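Local coordinates for hypothetical protein Atu1826 (Agrobacterium tumefaciens, PDB 2I3D) that is of unknown function but has the fold and apparent catalytic serine machinery of an alpha/beta hydrolase, so it probably hydrolyses ester or amide bonds, at residues S46-H56 / S121-G132; L104-Q115 / I135-I146. All blocks are in the same frame, centred on the assembly; numbering follows the deposited sequence.

Contact 1 (S46-H56 / S121-G132); sequences SAPIAIILHPH and SKSCWVAGYSFG
Six backbone hydrogen bonds join Ile49-Leu53 to Ser123-Tyr129 as neighbouring parallel strands in the central sheet of an alpha/beta hydrolase fold. They run from Ile49 N donating to Ser123 O (3.0 Å) to Tyr129 N donating to Leu53 O (3.1 Å); the straightest, Ala127 N to Ile51 O, has an N-H...O angle of 167°. Before the strands begin, Ser121 OG turns anti to its own N (chi1 173°) and gives a further bond to Ala47 O at 2.8 Å, approaching tilted from the carbonyl plane, while a water bridges Ser46 O and Lys122 N. At the other end the second strand runs into the sequence Gly128-Tyr129-Ser130-Phe131-Gly132, whose GxSxG pattern and tight strand-to-helix turn are consistent with a nucleophile elbow. Ser130, whose positive phi marks the strained conformation of such an elbow, would be the nucleophile; its OG bonds to His212, and a water links it to His56 N. Gly128 and Gly132 let the helix start close to the strand: Leu53 CB lies 3.6 Å from Gly132 O. On the same sheet face, in the conformer described, Leu53 CD1 meets Val126 CG2 at 3.7 Å; on the other face Ile52 CD1 reaches the Ala127 methyl. Helix 66-77 covers that second face. Past the strand ends, Pro55 CG leans on the Tyr129 ring at CD2, and the His56 imidazole turns its edge to the face of Phe131, planes at 89°, bringing His56 CD2 4.2 Å from Phe131 CD1.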
loop_
_atom_site.group_PDB
_atom_site.type_symbol
_atom_site.label_atom_id
_atom_site.label_comp_id
_atom_site.label_asym_id
_atom_site.label_seq_id
_atom_site.Cartn_x
_atom_site.Cartn_y
_atom_site.Cartn_z
ATOM N N SER B 46 -12.356 -3.039 -29.770
ATOM C CA SER B 46 -13.460 -3.571 -28.952
ATOM C C SER B 46 -12.906 -4.266 -27.699
ATOM O O SER B 46 -13.551 -5.174 -27.174
ATOM C CB SER B 46 -14.328 -4.584 -29.740
ATOM O OG SER B 46 -15.151 -3.986 -30.753
ATOM N N ALA B 47 -11.707 -3.887 -27.243
ATOM C CA ALA B 47 -11.106 -4.579 -26.082
ATOM C C ALA B 47 -11.993 -4.399 -24.841
ATOM O O ALA B 47 -12.607 -3.342 -24.655
ATOM C CB ALA B 47 -9.700 -4.095 -25.802
ATOM N N PRO B 48 -12.039 -5.428 -23.972
ATOM C CA PRO B 48 -12.851 -5.290 -22.774
ATOM C C PRO B 48 -12.241 -4.235 -21.864
ATOM O O PRO B 48 -11.039 -3.982 -21.942
ATOM C CB PRO B 48 -12.741 -6.668 -22.121
ATOM C CG PRO B 48 -11.395 -7.195 -22.555
ATOM C CD PRO B 48 -11.316 -6.710 -24.009
ATOM N N ILE B 49 -13.092 -3.624 -21.040
ATOM C CA ILE B 49 -12.679 -2.624 -20.053
ATOM C C ILE B 49 -12.524 -3.252 -18.656
ATOM O O ILE B 49 -13.346 -4.047 -18.222
ATOM C CB ILE B 49 -13.673 -1.452 -19.991
ATOM C CG1 ILE B 49 -13.623 -0.677 -21.327
ATOM C CG2 ILE B 49 -13.348 -0.494 -18.835
ATOM C CD1 ILE B 49 -14.862 0.161 -21.633
ATOM N N ALA B 50 -11.485 -2.837 -17.947
ATOM C CA ALA B 50 -11.336 -3.249 -16.555
ATOM C C ALA B 50 -11.288 -1.990 -15.686
ATOM O O ALA B 50 -10.534 -1.064 -16.001
ATOM C CB ALA B 50 -10.072 -4.082 -16.365
ATOM N N ILE B 51 -12.097 -1.944 -14.630
ATOM C CA ILE B 51 -12.096 -0.836 -13.656
ATOM C C ILE B 51 -11.594 -1.397 -12.321
ATOM O O ILE B 51 -12.114 -2.436 -11.854
ATOM C CB ILE B 51 -13.535 -0.285 -13.433
ATOM C CG1 ILE B 51 -14.173 0.111 -14.791
ATOM C CG2 ILE B 51 -13.546 0.885 -12.477
ATOM C CD1 ILE B 51 -13.530 1.316 -15.548
ATOM N N ILE B 52 -10.640 -0.708 -11.705
ATOM C CA ILE B 52 -10.003 -1.194 -10.465
ATOM C C ILE B 52 -10.312 -0.219 -9.325
ATOM O O ILE B 52 -10.043 1.008 -9.486
ATOM C CB ILE B 52 -8.448 -1.313 -10.623
ATOM C CG1 ILE B 52 -8.064 -1.830 -12.018
ATOM C CG2 ILE B 52 -7.866 -2.161 -9.462
ATOM C CD1 ILE B 52 -8.526 -3.250 -12.337
ATOM N N LEU B 53 -10.840 -0.742 -8.199
ATOM C CA LEU B 53 -11.375 0.080 -7.107
ATOM C C LEU B 53 -10.604 -0.139 -5.811
ATOM O O LEU B 53 -10.317 -1.274 -5.446
ATOM C CB LEU B 53 -12.884 -0.217 -6.907
ATOM C CG LEU B 53 -13.704 0.031 -8.184
ATOM C CD1 LEU B 53 -15.158 -0.471 -8.050
ATOM C CD2 LEU B 53 -13.619 1.519 -8.587
ATOM N N HIS B 54 -10.250 0.955 -5.127
ATOM C CA HIS B 54 -9.322 0.874 -3.983
ATOM C C HIS B 54 -10.006 0.798 -2.593
ATOM O O HIS B 54 -11.241 0.980 -2.482
ATOM C CB HIS B 54 -8.301 2.037 -4.076
ATOM C CG HIS B 54 -8.884 3.391 -3.790
ATOM N ND1 HIS B 54 -9.254 3.801 -2.528
ATOM C CD2 HIS B 54 -9.081 4.460 -4.608
ATOM C CE1 HIS B 54 -9.672 5.061 -2.579
ATOM N NE2 HIS B 54 -9.564 5.488 -3.823
ATOM N N PRO B 55 -9.236 0.498 -1.523
ATOM C CA PRO B 55 -9.782 0.468 -0.170
ATOM C C PRO B 55 -10.235 1.792 0.420
ATOM O O PRO B 55 -9.970 2.882 -0.137
ATOM C CB PRO B 55 -8.620 -0.079 0.698
ATOM C CG PRO B 55 -7.787 -0.877 -0.286
ATOM C CD PRO B 55 -7.857 -0.045 -1.577
ATOM N N HIS B 56 -10.872 1.679 1.583
ATOM C CA HIS B 56 -11.278 2.871 2.340
ATOM C C HIS B 56 -10.022 3.638 2.803
ATOM O O HIS B 56 -8.984 3.028 3.094
ATOM C CB HIS B 56 -12.063 2.410 3.557
ATOM C CG HIS B 56 -12.812 3.492 4.246
ATOM N ND1 HIS B 56 -12.204 4.390 5.101
ATOM C CD2 HIS B 56 -14.137 3.771 4.269
ATOM C CE1 HIS B 56 -13.131 5.198 5.598
ATOM N NE2 HIS B 56 -14.309 4.846 5.101
ATOM N N SER B 121 -16.483 -1.246 -27.001
ATOM C CA SER B 121 -16.216 -2.276 -26.002
ATOM C C SER B 121 -17.565 -2.772 -25.481
ATOM O O SER B 121 -18.383 -1.961 -24.980
ATOM C CB SER B 121 -15.369 -1.700 -24.861
ATOM O OG SER B 121 -15.232 -2.645 -23.817
ATOM N N LYS B 122 -17.798 -4.079 -25.588
ATOM C CA LYS B 122 -19.075 -4.660 -25.181
ATOM C C LYS B 122 -19.005 -5.392 -23.835
ATOM O O LYS B 122 -20.035 -5.874 -23.333
ATOM C CB LYS B 122 -19.638 -5.593 -26.263
ATOM C CG LYS B 122 -20.097 -4.882 -27.565
ATOM C CD LYS B 122 -21.110 -3.755 -27.279
ATOM C CE LYS B 122 -21.675 -3.080 -28.556
ATOM N NZ LYS B 122 -20.616 -2.502 -29.470
ATOM N N SER B 123 -17.811 -5.457 -23.236
ATOM C CA SER B 123 -17.699 -6.133 -21.936
ATOM C C SER B 123 -16.719 -5.499 -20.988
ATOM O O SER B 123 -15.819 -4.744 -21.373
ATOM C CB SER B 123 -17.356 -7.608 -22.088
ATOM O OG SER B 123 -16.041 -7.727 -22.505
ATOM N N CYS B 124 -16.931 -5.822 -19.721
ATOM C CA CYS B 124 -16.212 -5.135 -18.678
ATOM C C CYS B 124 -15.951 -6.109 -17.517
ATOM O O CYS B 124 -16.732 -7.035 -17.280
ATOM C CB CYS B 124 -16.988 -3.878 -18.241
ATOM S SG CYS B 124 -16.361 -3.054 -16.730
ATOM N N TRP B 125 -14.818 -5.903 -16.845
ATOM C CA TRP B 125 -14.553 -6.535 -15.544
ATOM C C TRP B 125 -14.376 -5.473 -14.496
ATOM O O TRP B 125 -13.872 -4.400 -14.795
ATOM C CB TRP B 125 -13.259 -7.339 -15.574
ATOM C CG TRP B 125 -13.394 -8.738 -16.185
ATOM C CD1 TRP B 125 -13.749 -9.062 -17.462
ATOM C CD2 TRP B 125 -13.098 -9.968 -15.522
ATOM N NE1 TRP B 125 -13.697 -10.440 -17.648
ATOM C CE2 TRP B 125 -13.287 -11.019 -16.475
ATOM C CE3 TRP B 125 -12.642 -10.280 -14.237
ATOM C CZ2 TRP B 125 -13.074 -12.352 -16.159
ATOM C CZ3 TRP B 125 -12.433 -11.618 -13.907
ATOM C CH2 TRP B 125 -12.658 -12.635 -14.863
ATOM N N VAL B 126 -14.724 -5.804 -13.261
ATOM C CA VAL B 126 -14.421 -4.909 -12.141
ATOM C C VAL B 126 -13.568 -5.689 -11.157
ATOM O O VAL B 126 -13.819 -6.878 -10.903
ATOM C CB VAL B 126 -15.720 -4.354 -11.467
ATOM C CG1 VAL B 126 -16.568 -5.484 -10.916
ATOM C CG2 VAL B 126 -15.403 -3.289 -10.392
ATOM N N ALA B 127 -12.546 -5.045 -10.623
ATOM C CA ALA B 127 -11.732 -5.694 -9.592
ATOM C C ALA B 127 -11.644 -4.706 -8.450
ATOM O O ALA B 127 -11.288 -3.535 -8.687
ATOM C CB ALA B 127 -10.350 -6.019 -10.131
ATOM N N GLY B 128 -11.983 -5.129 -7.235
ATOM C CA GLY B 128 -11.988 -4.222 -6.084
ATOM C C GLY B 128 -11.307 -4.845 -4.873
ATOM O O GLY B 128 -11.386 -6.049 -4.687
ATOM N N TYR B 129 -10.666 -4.025 -4.045
ATOM C CA TYR B 129 -9.973 -4.520 -2.852
ATOM C C TYR B 129 -10.579 -3.874 -1.615
ATOM O O TYR B 129 -10.678 -2.643 -1.524
ATOM C CB TYR B 129 -8.469 -4.189 -3.041
ATOM C CG TYR B 129 -7.620 -4.426 -1.826
ATOM C CD1 TYR B 129 -7.920 -5.441 -0.912
ATOM C CD2 TYR B 129 -6.495 -3.621 -1.595
ATOM C CE1 TYR B 129 -7.104 -5.627 0.272
ATOM C CE2 TYR B 129 -5.708 -3.789 -0.450
ATOM C CZ TYR B 129 -6.015 -4.770 0.460
ATOM O OH TYR B 129 -5.159 -4.884 1.530
ATOM N N SER B 130 -11.033 -4.708 -0.677
ATOM C CA SER B 130 -11.596 -4.272 0.565
ATOM C C SER B 130 -12.892 -3.463 0.317
ATOM O O SER B 130 -13.806 -3.972 -0.347
ATOM C CB SER B 130 -10.544 -3.520 1.395
ATOM O OG SER B 130 -10.920 -3.419 2.764
ATOM N N PHE B 131 -12.976 -2.218 0.821
ATOM C CA PHE B 131 -14.146 -1.370 0.508
ATOM C C PHE B 131 -14.394 -1.323 -1.027
ATOM O O PHE B 131 -15.540 -1.333 -1.490
ATOM C CB PHE B 131 -13.891 0.019 1.082
ATOM C CG PHE B 131 -14.900 1.084 0.669
ATOM C CD1 PHE B 131 -16.005 1.345 1.456
ATOM C CD2 PHE B 131 -14.631 1.914 -0.410
ATOM C CE1 PHE B 131 -16.872 2.382 1.107
ATOM C CE2 PHE B 131 -15.487 2.956 -0.768
ATOM C CZ PHE B 131 -16.603 3.174 -0.020
ATOM N N GLY B 132 -13.312 -1.267 -1.817
ATOM C CA GLY B 132 -13.421 -1.296 -3.266
ATOM C C GLY B 132 -14.164 -2.525 -3.805
ATOM O O GLY B 132 -14.814 -2.415 -4.839
HETATM O O HOH W 1 -16.076 -5.791 -26.373
HETATM O O HOH W 2 -11.326 -0.772 3.098
#

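Contact 2 (L104-Q115 / I135-I146); sequences LSDAASALDWVQ and IGMQLLMRRPEI
Leu104 and Leu139 interlock as reciprocal knobs into holes where two helices of the alpha/beta hydrolase fold, 101-117 and 131-142, pack on the same side of the sheet. The short segments cross at -58° with axes 9.6 Å apart at closest approach. Leu104, its CG swung anti to the backbone N (chi1 177°), sits among Ile135, Gln138, Leu139 and Arg142; its CD1 comes within 3.7 Å of Leu139 N. In return Leu139 sits among Leu104, Ala107, Ala108 and Leu111, and the small alanines let its CD1 approach Ala108 CA to 3.9 Å. Ile135 CG2 lies against Ala107 CB, and Leu111 reaches down to Ile49 and Ile51 of the sheet. Leu104, Ala107, Leu111, Ile135 and Leu139 are buried, and their side chains meet in apolar contacts. Toward solvent the packing gives way to polar groups. In one of the two Arg142 conformers, Leu104 CD2 lies over a guanidinium face. Beyond the helix end, Arg143 folds back through bends at chi2 and chi3 and lays its guanidinium over Leu111 CD2. NH1 makes a salt bridge with exposed Asp112 OD1 (2.8 Å), and a weak bond to Gln115 OE1. NE bonds almost straight, at 171°, to Glu145 OE2, a salt bridge within the turn 143-146. The Gln115 amide thus faces both charges. Glu145 OE2 takes two strong bonds, both tilted somewhat from the carboxylate plane, from Arg143 NE on its syn side and, on its anti side, from Gln115 NE2 at 2.9 Å.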
loop_
_atom_site.group_PDB
_atom_site.type_symbol
_atom_site.label_atom_id
_atom_site.label_comp_id
_atom_site.label_asym_id
_atom_site.label_seq_id
_atom_site.Cartn_x
_atom_site.Cartn_y
_atom_site.Cartn_z
ATOM N N LEU B 104 -19.902 4.715 -5.141
ATOM C CA LEU B 104 -20.535 3.964 -6.209
ATOM C C LEU B 104 -20.830 4.888 -7.409
ATOM O O LEU B 104 -20.572 4.509 -8.543
ATOM C CB LEU B 104 -21.837 3.294 -5.734
ATOM C CG LEU B 104 -22.605 2.541 -6.830
ATOM C CD1 LEU B 104 -21.800 1.436 -7.503
ATOM C CD2 LEU B 104 -23.890 1.937 -6.222
ATOM N N SER B 105 -21.301 6.111 -7.151
ATOM C CA SER B 105 -21.533 7.078 -8.234
ATOM C C SER B 105 -20.252 7.417 -8.959
ATOM O O SER B 105 -20.246 7.480 -10.197
ATOM C CB SER B 105 -22.215 8.338 -7.704
ATOM O OG SER B 105 -23.516 7.926 -7.297
ATOM N N ASP B 106 -19.152 7.581 -8.191
ATOM C CA ASP B 106 -17.839 7.801 -8.791
ATOM C C ASP B 106 -17.446 6.674 -9.746
ATOM O O ASP B 106 -16.994 6.921 -10.860
ATOM C CB ASP B 106 -16.747 7.898 -7.711
ATOM C CG ASP B 106 -16.898 9.137 -6.830
ATOM O OD1 ASP B 106 -17.641 10.073 -7.257
ATOM O OD2 ASP B 106 -16.293 9.159 -5.707
ATOM N N ALA B 107 -17.610 5.423 -9.292
ATOM C CA ALA B 107 -17.259 4.257 -10.125
ATOM C C ALA B 107 -18.115 4.176 -11.410
ATOM O O ALA B 107 -17.621 3.853 -12.481
ATOM C CB ALA B 107 -17.407 2.945 -9.273
ATOM N N ALA B 108 -19.411 4.465 -11.290
ATOM C CA ALA B 108 -20.284 4.533 -12.460
ATOM C C ALA B 108 -19.836 5.616 -13.445
ATOM O O ALA B 108 -19.809 5.366 -14.650
ATOM C CB ALA B 108 -21.725 4.774 -12.007
ATOM N N SER B 109 -19.454 6.791 -12.928
ATOM C CA SER B 109 -18.934 7.882 -13.758
ATOM C C SER B 109 -17.649 7.497 -14.433
ATOM O O SER B 109 -17.416 7.833 -15.610
ATOM C CB SER B 109 -18.685 9.154 -12.954
ATOM O OG SER B 109 -19.903 9.791 -12.642
ATOM N N ALA B 110 -16.803 6.806 -13.684
ATOM C CA ALA B 110 -15.541 6.302 -14.238
ATOM C C ALA B 110 -15.754 5.334 -15.384
ATOM O O ALA B 110 -15.156 5.480 -16.455
ATOM C CB ALA B 110 -14.679 5.622 -13.124
ATOM N N LEU B 111 -16.652 4.361 -15.172
ATOM C CA LEU B 111 -16.995 3.399 -16.222
ATOM C C LEU B 111 -17.625 4.080 -17.448
ATOM O O LEU B 111 -17.245 3.778 -18.588
ATOM C CB LEU B 111 -17.896 2.279 -15.680
ATOM C CG LEU B 111 -18.165 1.150 -16.691
ATOM C CD1 LEU B 111 -16.905 0.576 -17.451
ATOM C CD2 LEU B 111 -18.914 0.025 -15.973
ATOM N N ASP B 112 -18.508 5.045 -17.195
ATOM C CA ASP B 112 -19.124 5.824 -18.313
ATOM C C ASP B 112 -18.046 6.546 -19.129
ATOM O O ASP B 112 -18.081 6.573 -20.383
ATOM C CB ASP B 112 -20.104 6.874 -17.773
ATOM C CG ASP B 112 -21.385 6.275 -17.209
ATOM O OD1 ASP B 112 -21.717 5.081 -17.433
ATOM O OD2 ASP B 112 -22.103 7.048 -16.551
ATOM N N TRP B 113 -17.105 7.167 -18.420
ATOM C CA TRP B 113 -16.022 7.896 -19.071
ATOM C C TRP B 113 -15.190 7.000 -19.990
ATOM O O TRP B 113 -14.984 7.342 -21.184
ATOM C CB TRP B 113 -15.160 8.576 -18.035
ATOM C CG TRP B 113 -14.017 9.332 -18.582
ATOM C CD1 TRP B 113 -14.042 10.612 -19.087
ATOM C CD2 TRP B 113 -12.668 8.882 -18.687
ATOM N NE1 TRP B 113 -12.777 10.983 -19.475
ATOM C CE2 TRP B 113 -11.916 9.939 -19.255
ATOM C CE3 TRP B 113 -12.012 7.694 -18.346
ATOM C CZ2 TRP B 113 -10.544 9.840 -19.488
ATOM C CZ3 TRP B 113 -10.637 7.590 -18.590
ATOM C CH2 TRP B 113 -9.922 8.661 -19.156
ATOM N N VAL B 114 -14.739 5.840 -19.486
ATOM C CA VAL B 114 -13.941 4.918 -20.311
ATOM C C VAL B 114 -14.784 4.428 -21.484
ATOM O O VAL B 114 -14.315 4.381 -22.626
ATOM C CB VAL B 114 -13.345 3.699 -19.515
ATOM C CG1 VAL B 114 -12.375 2.881 -20.413
ATOM C CG2 VAL B 114 -12.635 4.151 -18.313
ATOM N N GLN B 115 -16.047 4.112 -21.219
ATOM C CA GLN B 115 -16.925 3.672 -22.288
ATOM C C GLN B 115 -17.208 4.748 -23.351
ATOM O O GLN B 115 -17.408 4.425 -24.520
ATOM C CB GLN B 115 -18.223 3.130 -21.703
ATOM C CG GLN B 115 -18.066 1.749 -21.082
ATOM C CD GLN B 115 -19.342 1.267 -20.407
ATOM O OE1 GLN B 115 -20.301 2.033 -20.218
ATOM N NE2 GLN B 115 -19.367 -0.014 -20.057
ATOM N N ILE B 135 -17.949 -1.674 -3.275
ATOM C CA ILE B 135 -18.365 -0.815 -4.396
ATOM C C ILE B 135 -18.378 -1.577 -5.746
ATOM O O ILE B 135 -19.330 -1.459 -6.542
ATOM C CB ILE B 135 -17.487 0.444 -4.498
ATOM C CG1 ILE B 135 -17.453 1.203 -3.143
ATOM C CG2 ILE B 135 -17.956 1.334 -5.707
ATOM C CD1 ILE B 135 -18.826 1.835 -2.758
ATOM N N GLY B 136 -17.351 -2.411 -5.991
ATOM C CA GLY B 136 -17.288 -3.141 -7.237
ATOM C C GLY B 136 -18.476 -4.066 -7.460
ATOM O O GLY B 136 -19.029 -4.149 -8.574
HETATM N N MSE B 137 -18.871 -4.765 -6.407
HETATM C CA MSE B 137 -19.988 -5.703 -6.561
HETATM C C MSE B 137 -21.317 -4.946 -6.729
HETATM O O MSE B 137 -22.236 -5.452 -7.393
HETATM C CB MSE B 137 -20.003 -6.781 -5.469
HETATM C CG MSE B 137 -18.727 -7.651 -5.515
HETATM SE SE MSE B 137 -18.794 -9.280 -4.487
HETATM C CE MSE B 137 -19.743 -10.387 -5.806
ATOM N N GLN B 138 -21.414 -3.744 -6.145
ATOM C CA GLN B 138 -22.598 -2.925 -6.358
ATOM C C GLN B 138 -22.616 -2.466 -7.834
ATOM O O GLN B 138 -23.677 -2.431 -8.488
ATOM C CB GLN B 138 -22.586 -1.721 -5.428
ATOM C CG GLN B 138 -22.838 -2.095 -3.967
ATOM C CD GLN B 138 -22.812 -0.855 -3.075
ATOM O OE1 GLN B 138 -23.731 -0.012 -3.129
ATOM N NE2 GLN B 138 -21.723 -0.712 -2.296
ATOM N N LEU B 139 -21.452 -2.121 -8.375
ATOM C CA LEU B 139 -21.425 -1.669 -9.776
ATOM C C LEU B 139 -21.812 -2.845 -10.701
ATOM O O LEU B 139 -22.593 -2.688 -11.652
ATOM C CB LEU B 139 -20.048 -1.124 -10.127
ATOM C CG LEU B 139 -19.902 -0.542 -11.540
ATOM C CD1 LEU B 139 -20.734 0.751 -11.670
ATOM C CD2 LEU B 139 -18.420 -0.289 -11.828
ATOM N N LEU B 140 -21.275 -4.029 -10.394
ATOM C CA LEU B 140 -21.604 -5.267 -11.097
ATOM C C LEU B 140 -23.114 -5.476 -11.158
ATOM O O LEU B 140 -23.682 -5.749 -12.219
ATOM C CB LEU B 140 -20.964 -6.430 -10.318
ATOM C CG LEU B 140 -21.351 -7.871 -10.708
ATOM C CD1 LEU B 140 -20.717 -8.189 -12.029
ATOM C CD2 LEU B 140 -20.908 -8.868 -9.669
HETATM N N MSE B 141 -23.761 -5.331 -10.015
HETATM C CA MSE B 141 -25.213 -5.523 -9.933
HETATM C C MSE B 141 -25.977 -4.569 -10.872
HETATM O O MSE B 141 -26.983 -4.971 -11.465
HETATM C CB MSE B 141 -25.653 -5.368 -8.461
HETATM C CG MSE B 141 -26.993 -5.976 -8.113
HETATM SE SE MSE B 141 -27.025 -7.933 -8.376
HETATM C CE MSE B 141 -28.983 -7.955 -8.443
ATOM N N ARG B 142 -25.468 -3.342 -11.040
ATOM C CA ARG B 142 -26.137 -2.300 -11.844
ATOM C C ARG B 142 -25.838 -2.317 -13.338
ATOM O O ARG B 142 -26.561 -1.703 -14.135
ATOM C CB ARG B 142 -25.716 -0.923 -11.349
ATOM C CG ARG B 142 -26.051 -0.670 -9.922
ATOM C CD ARG B 142 -26.155 0.802 -9.671
ATOM N NE ARG B 142 -27.122 1.050 -8.610
ATOM C CZ ARG B 142 -27.273 2.220 -8.006
ATOM N NH1 ARG B 142 -26.505 3.252 -8.355
ATOM N NH2 ARG B 142 -28.180 2.353 -7.049
ATOM N N ARG B 143 -24.748 -2.973 -13.733
ATOM C CA ARG B 143 -24.237 -2.810 -15.063
ATOM C C ARG B 143 -24.148 -4.153 -15.778
ATOM O O ARG B 143 -23.183 -4.913 -15.549
ATOM C CB ARG B 143 -22.863 -2.118 -15.036
ATOM C CG ARG B 143 -22.890 -0.708 -14.434
ATOM C CD ARG B 143 -23.609 0.275 -15.361
ATOM N NE ARG B 143 -22.701 0.772 -16.380
ATOM C CZ ARG B 143 -22.225 2.008 -16.445
ATOM N NH1 ARG B 143 -21.389 2.320 -17.423
ATOM N NH2 ARG B 143 -22.579 2.927 -15.558
ATOM N N PRO B 144 -25.137 -4.448 -16.669
ATOM C CA PRO B 144 -25.193 -5.781 -17.282
ATOM C C PRO B 144 -23.951 -6.130 -18.116
ATOM O O PRO B 144 -23.697 -7.302 -18.351
ATOM C CB PRO B 144 -26.469 -5.726 -18.171
ATOM C CG PRO B 144 -26.769 -4.299 -18.330
ATOM C CD PRO B 144 -26.240 -3.572 -17.130
ATOM N N GLU B 145 -23.195 -5.135 -18.564
ATOM C CA GLU B 145 -22.032 -5.402 -19.398
ATOM C C GLU B 145 -20.855 -6.002 -18.586
ATOM O O GLU B 145 -19.843 -6.454 -19.175
ATOM C CB GLU B 145 -21.596 -4.147 -20.206
ATOM C CG GLU B 145 -21.029 -3.001 -19.348
ATOM C CD GLU B 145 -22.085 -2.022 -18.781
ATOM O OE1 GLU B 145 -23.246 -2.394 -18.540
ATOM O OE2 GLU B 145 -21.732 -0.849 -18.562
ATOM N N ILE B 146 -20.996 -5.998 -17.259
ATOM C CA ILE B 146 -19.902 -6.476 -16.390
ATOM C C ILE B 146 -19.983 -7.987 -16.272
ATOM O O ILE B 146 -20.863 -8.502 -15.598
ATOM C CB ILE B 146 -19.902 -5.803 -15.039
ATOM C CG1 ILE B 146 -19.593 -4.292 -15.218
ATOM C CG2 ILE B 146 -18.793 -6.428 -14.180
ATOM C CD1 ILE B 146 -19.545 -3.466 -13.939
#

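Contact 1 lies in the core of the chain, about 5 Å from its centre, whereas contact 2 is partly buried, its centre about 10 Å out, on one face of the same sheet; their own centres are about 8 Å apart. Helix 131-142 serves both: its start forms the turn at the head of contact 1, and its later turns pack in contact 2. Backbone bonds dominate the strand pair, while interlocked leucines and a charged, partly solvent-exposed edge join the helices. The two meet where Val126 CG1 packs on Gly136 O (3.6 Å), Ile49 CD1 on Gln115 CG (3.6 Å), and Cys124 N probably hydrogen-bonds Glu145 O (3.0 Å).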